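Local coordinates for protein alpha-toxin (Clostridium novyi, PDB 2VK9) that is a large clostridial cytotoxin, represented here by its catalytic domain, which combines a GT-A-type core with an N-terminal helical region, at residues N478-Y488 with F495-F506. Residues are numbered along the deposited sequence; the frame is centred on the assembly and turned at random.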
loop_
_atom_site.group_PDB
_atom_site.type_symbol
_atom_site.label_atom_id
_atom_site.label_comp_id
_atom_site.label_asym_id
_atom_site.label_seq_id
_atom_site.Cartn_x
_atom_site.Cartn_y
_atom_site.Cartn_z
ATOM N N ASN A 478 -0.168 -1.494 6.066
ATOM C CA ASN A 478 -0.659 -1.424 7.449
ATOM C C ASN A 478 -1.877 -0.528 7.603
ATOM O O ASN A 478 -2.747 -0.799 8.422
ATOM C CB ASN A 478 0.446 -0.998 8.425
ATOM C CG ASN A 478 1.484 -2.108 8.689
ATOM O OD1 ASN A 478 1.377 -3.239 8.183
ATOM N ND2 ASN A 478 2.500 -1.775 9.491
ATOM N N ILE A 479 -1.948 0.528 6.805
ATOM C CA ILE A 479 -3.081 1.449 6.867
ATOM C C ILE A 479 -4.336 0.825 6.230
ATOM O O ILE A 479 -5.460 1.253 6.493
ATOM C CB ILE A 479 -2.742 2.832 6.232
ATOM C CG1 ILE A 479 -2.944 2.804 4.704
ATOM C CG2 ILE A 479 -1.316 3.232 6.572
ATOM C CD1 ILE A 479 -3.010 4.172 4.045
ATOM N N TYR A 480 -4.127 -0.189 5.394
ATOM C CA TYR A 480 -5.220 -0.895 4.732
ATOM C C TYR A 480 -5.860 -1.886 5.683
ATOM O O TYR A 480 -7.090 -1.982 5.745
ATOM C CB TYR A 480 -4.746 -1.600 3.453
ATOM C CG TYR A 480 -4.479 -0.644 2.317
ATOM C CD1 TYR A 480 -3.389 0.223 2.361
ATOM C CD2 TYR A 480 -5.310 -0.595 1.207
ATOM C CE1 TYR A 480 -3.136 1.100 1.348
ATOM C CE2 TYR A 480 -5.051 0.294 0.168
ATOM C CZ TYR A 480 -3.962 1.138 0.254
ATOM O OH TYR A 480 -3.677 2.038 -0.741
ATOM N N SER A 481 -5.027 -2.606 6.431
ATOM C CA SER A 481 -5.538 -3.548 7.408
ATOM C C SER A 481 -6.154 -2.826 8.591
ATOM O O SER A 481 -7.020 -3.383 9.257
ATOM C CB SER A 481 -4.470 -4.539 7.864
ATOM O OG SER A 481 -3.299 -3.851 8.202
ATOM N N SER A 482 -5.737 -1.588 8.833
ATOM C CA SER A 482 -6.369 -0.778 9.866
ATOM C C SER A 482 -7.674 -0.132 9.394
ATOM O O SER A 482 -8.609 0.036 10.181
ATOM C CB SER A 482 -5.408 0.280 10.417
ATOM O OG SER A 482 -4.337 -0.315 11.136
ATOM N N ALA A 483 -7.738 0.242 8.117
ATOM C CA ALA A 483 -8.969 0.796 7.545
ATOM C C ALA A 483 -10.031 -0.297 7.448
ATOM O O ALA A 483 -11.226 -0.049 7.581
ATOM C CB ALA A 483 -8.697 1.403 6.186
ATOM N N THR A 484 -9.559 -1.512 7.217
ATOM C CA THR A 484 -10.379 -2.709 7.201
ATOM C C THR A 484 -10.863 -3.054 8.611
ATOM O O THR A 484 -12.015 -3.436 8.811
ATOM C CB THR A 484 -9.553 -3.848 6.622
ATOM O OG1 THR A 484 -9.326 -3.578 5.242
ATOM C CG2 THR A 484 -10.269 -5.124 6.703
ATOM N N CYS A 485 -9.965 -2.906 9.580
ATOM C CA CYS A 485 -10.270 -3.116 10.980
ATOM C C CYS A 485 -11.267 -2.078 11.498
ATOM O O CYS A 485 -12.152 -2.406 12.270
ATOM C CB CYS A 485 -8.979 -3.068 11.786
ATOM S SG CYS A 485 -9.149 -3.585 13.496
ATOM N N ASP A 486 -11.099 -0.831 11.069
ATOM C CA ASP A 486 -12.057 0.250 11.314
ATOM C C ASP A 486 -13.470 -0.194 10.944
ATOM O O ASP A 486 -14.398 -0.073 11.737
ATOM C CB ASP A 486 -11.720 1.482 10.438
ATOM C CG ASP A 486 -10.701 2.438 11.065
ATOM O OD1 ASP A 486 -10.247 2.206 12.209
ATOM O OD2 ASP A 486 -10.368 3.456 10.394
ATOM N N THR A 487 -13.621 -0.695 9.724
ATOM C CA THR A 487 -14.924 -1.010 9.172
ATOM C C THR A 487 -15.568 -2.174 9.921
ATOM O O THR A 487 -16.726 -2.093 10.336
ATOM C CB THR A 487 -14.825 -1.330 7.654
ATOM O OG1 THR A 487 -14.293 -0.199 6.957
ATOM C CG2 THR A 487 -16.190 -1.667 7.072
ATOM N N TYR A 488 -14.799 -3.238 10.109
ATOM C CA TYR A 488 -15.319 -4.480 10.647
ATOM C C TYR A 488 -15.654 -4.393 12.138
ATOM O O TYR A 488 -16.575 -5.068 12.612
ATOM C CB TYR A 488 -14.331 -5.611 10.353
ATOM C CG TYR A 488 -14.768 -7.000 10.771
ATOM C CD1 TYR A 488 -15.709 -7.724 10.032
ATOM C CD2 TYR A 488 -14.209 -7.603 11.897
ATOM C CE1 TYR A 488 -16.092 -9.014 10.423
ATOM C CE2 TYR A 488 -14.581 -8.882 12.293
ATOM C CZ TYR A 488 -15.513 -9.581 11.555
ATOM O OH TYR A 488 -15.856 -10.846 11.981
ATOM N N PHE A 495 -5.181 1.850 15.082
ATOM C CA PHE A 495 -3.910 1.358 14.569
ATOM C C PHE A 495 -3.913 -0.160 14.605
ATOM O O PHE A 495 -2.909 -0.798 14.301
ATOM C CB PHE A 495 -2.727 1.917 15.369
ATOM C CG PHE A 495 -2.610 3.412 15.311
ATOM C CD1 PHE A 495 -3.186 4.205 16.293
ATOM C CD2 PHE A 495 -1.929 4.028 14.270
ATOM C CE1 PHE A 495 -3.090 5.593 16.240
ATOM C CE2 PHE A 495 -1.832 5.412 14.208
ATOM C CZ PHE A 495 -2.411 6.198 15.201
ATOM N N ASP A 496 -5.050 -0.741 14.971
ATOM C CA ASP A 496 -5.127 -2.188 15.105
ATOM C C ASP A 496 -5.306 -2.899 13.780
ATOM O O ASP A 496 -5.746 -2.313 12.796
ATOM C CB ASP A 496 -6.211 -2.601 16.102
ATOM C CG ASP A 496 -5.800 -2.344 17.539
ATOM O OD1 ASP A 496 -4.660 -2.714 17.916
ATOM O OD2 ASP A 496 -6.617 -1.768 18.288
ATOM N N MET A 497 -4.947 -4.174 13.771
ATOM C CA MET A 497 -5.014 -4.987 12.574
ATOM C C MET A 497 -5.910 -6.195 12.775
ATOM O O MET A 497 -6.254 -6.549 13.901
ATOM C CB MET A 497 -3.614 -5.394 12.139
ATOM C CG MET A 497 -2.964 -4.320 11.314
ATOM S SD MET A 497 -1.173 -4.269 11.436
ATOM C CE MET A 497 -0.951 -2.863 12.543
ATOM N N LEU A 498 -6.271 -6.834 11.672
ATOM C CA LEU A 498 -7.323 -7.836 11.664
ATOM C C LEU A 498 -6.699 -9.222 11.625
ATOM O O LEU A 498 -5.600 -9.389 11.097
ATOM C CB LEU A 498 -8.153 -7.599 10.406
ATOM C CG LEU A 498 -9.651 -7.841 10.382
ATOM C CD1 LEU A 498 -10.382 -6.898 11.318
ATOM C CD2 LEU A 498 -10.087 -7.624 8.955
ATOM N N SER A 499 -7.384 -10.214 12.181
ATOM C CA SER A 499 -6.869 -11.588 12.133
ATOM C C SER A 499 -6.988 -12.163 10.720
ATOM O O SER A 499 -7.862 -11.740 9.964
ATOM C CB SER A 499 -7.635 -12.472 13.103
ATOM O OG SER A 499 -8.985 -12.589 12.690
ATOM N N SER A 500 -6.130 -13.127 10.376
ATOM C CA SER A 500 -6.199 -13.815 9.075
ATOM C C SER A 500 -7.628 -14.189 8.690
ATOM O O SER A 500 -8.096 -13.849 7.603
ATOM C CB SER A 500 -5.331 -15.077 9.064
ATOM O OG SER A 500 -3.952 -14.760 9.109
ATOM N N GLN A 501 -8.318 -14.879 9.593
ATOM C CA GLN A 501 -9.704 -15.289 9.383
ATOM C C GLN A 501 -10.568 -14.103 8.937
ATOM O O GLN A 501 -11.357 -14.220 7.999
ATOM C CB GLN A 501 -10.242 -15.963 10.661
ATOM C CG GLN A 501 -11.768 -16.076 10.800
ATOM C CD GLN A 501 -12.370 -17.259 10.050
ATOM O OE1 GLN A 501 -11.696 -18.258 9.779
ATOM N NE2 GLN A 501 -13.659 -17.151 9.720
ATOM N N ASN A 502 -10.391 -12.956 9.585
ATOM C CA ASN A 502 -11.210 -11.780 9.287
ATOM C C ASN A 502 -10.808 -11.003 8.036
ATOM O O ASN A 502 -11.650 -10.407 7.374
ATOM C CB ASN A 502 -11.275 -10.854 10.498
ATOM C CG ASN A 502 -12.319 -11.294 11.513
ATOM O OD1 ASN A 502 -13.250 -12.043 11.190
ATOM N ND2 ASN A 502 -12.174 -10.823 12.749
ATOM N N GLN A 503 -9.522 -11.015 7.718
ATOM C CA GLN A 503 -9.020 -10.363 6.525
ATOM C C GLN A 503 -9.556 -11.031 5.286
ATOM O O GLN A 503 -9.696 -10.394 4.251
ATOM C CB GLN A 503 -7.506 -10.437 6.482
ATOM C CG GLN A 503 -6.820 -9.615 7.532
ATOM C CD GLN A 503 -5.317 -9.680 7.427
ATOM O OE1 GLN A 503 -4.762 -10.112 6.414
ATOM N NE2 GLN A 503 -4.644 -9.234 8.476
ATOM N N GLU A 504 -9.840 -12.323 5.390
ATOM C CA GLU A 504 -10.314 -13.095 4.250
ATOM C C GLU A 504 -11.550 -12.447 3.615
ATOM O O GLU A 504 -11.736 -12.520 2.406
ATOM C CB GLU A 504 -10.577 -14.551 4.653
ATOM C CG GLU A 504 -10.544 -15.544 3.486
ATOM C CD GLU A 504 -10.607 -17.016 3.930
ATOM O OE1 GLU A 504 -10.339 -17.301 5.130
ATOM O OE2 GLU A 504 -10.923 -17.890 3.073
ATOM N N ILE A 505 -12.364 -11.790 4.440
ATOM C CA ILE A 505 -13.556 -11.067 3.997
ATOM C C ILE A 505 -13.229 -10.030 2.925
ATOM O O ILE A 505 -13.931 -9.914 1.924
ATOM C CB ILE A 505 -14.229 -10.337 5.178
ATOM C CG1 ILE A 505 -14.732 -11.333 6.217
ATOM C CG2 ILE A 505 -15.373 -9.438 4.702
ATOM C CD1 ILE A 505 -14.993 -10.697 7.579
ATOM N N PHE A 506 -12.162 -9.271 3.137
ATOM C CA PHE A 506 -11.823 -8.181 2.242
ATOM C C PHE A 506 -10.814 -8.598 1.197
ATOM O O PHE A 506 -10.185 -7.753 0.586
ATOM C CB PHE A 506 -11.262 -7.010 3.044
ATOM C CG PHE A 506 -12.231 -6.419 4.000
ATOM C CD1 PHE A 506 -12.360 -6.932 5.281
ATOM C CD2 PHE A 506 -13.018 -5.344 3.621
ATOM C CE1 PHE A 506 -13.260 -6.384 6.174
ATOM C CE2 PHE A 506 -13.918 -4.781 4.503
ATOM C CZ PHE A 506 -14.039 -5.301 5.790
#
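With CG anti to the backbone N (chi1 -176°), Y488 swings its ring out toward N502 and I505, while T484, whose CG2 is likewise anti to its backbone N, turns that methyl onto F506. Both residues belong to helix 477-488 of the GT-A-type catalytic domain; the chain doubles back after it, runs across the helix in extended form over 496-499, and enters the short helix 500-503. The T484 methyl makes a CH-pi contact over one face of the F506 ring, CG2 standing 3.5 Å from the ring centroid, and I505 CG2 covers the opposite face. T487 CG2 and Y488 CB lie at the edge of the same ring. L498 points from the extended segment toward the helix: its CD2 branch meets T484 CG2, whereas CD1 lies 3.9 Å from Y488 CD2 and packs on C485. The Y488 side chain crosses those of L498, I505 and N502 at about right angles, with I505 CD1 3.5 Å from its CE1 and the N502 amide plane tilted 54° to the ring. Y488 also meets the ring of Y80, from helix 69-90, with the planes about 25° apart. S499 is the N-cap of helix 500-503, its OG accepting a weak bond from N502 N; Q503 NE2 reaches back to L498 O (2.8 Å), and its OE1 bonds R374. At the other end of the contact S481 OG donates to N478 O, 3.1 Å away and above the carbonyl plane, beside the M497 chain. D496 O faces the helix there, 3.4 Å from S482 CA in a CA-H...O contact and 3.0 Å from S482 OG, whose single proton could go to it or to N478 O.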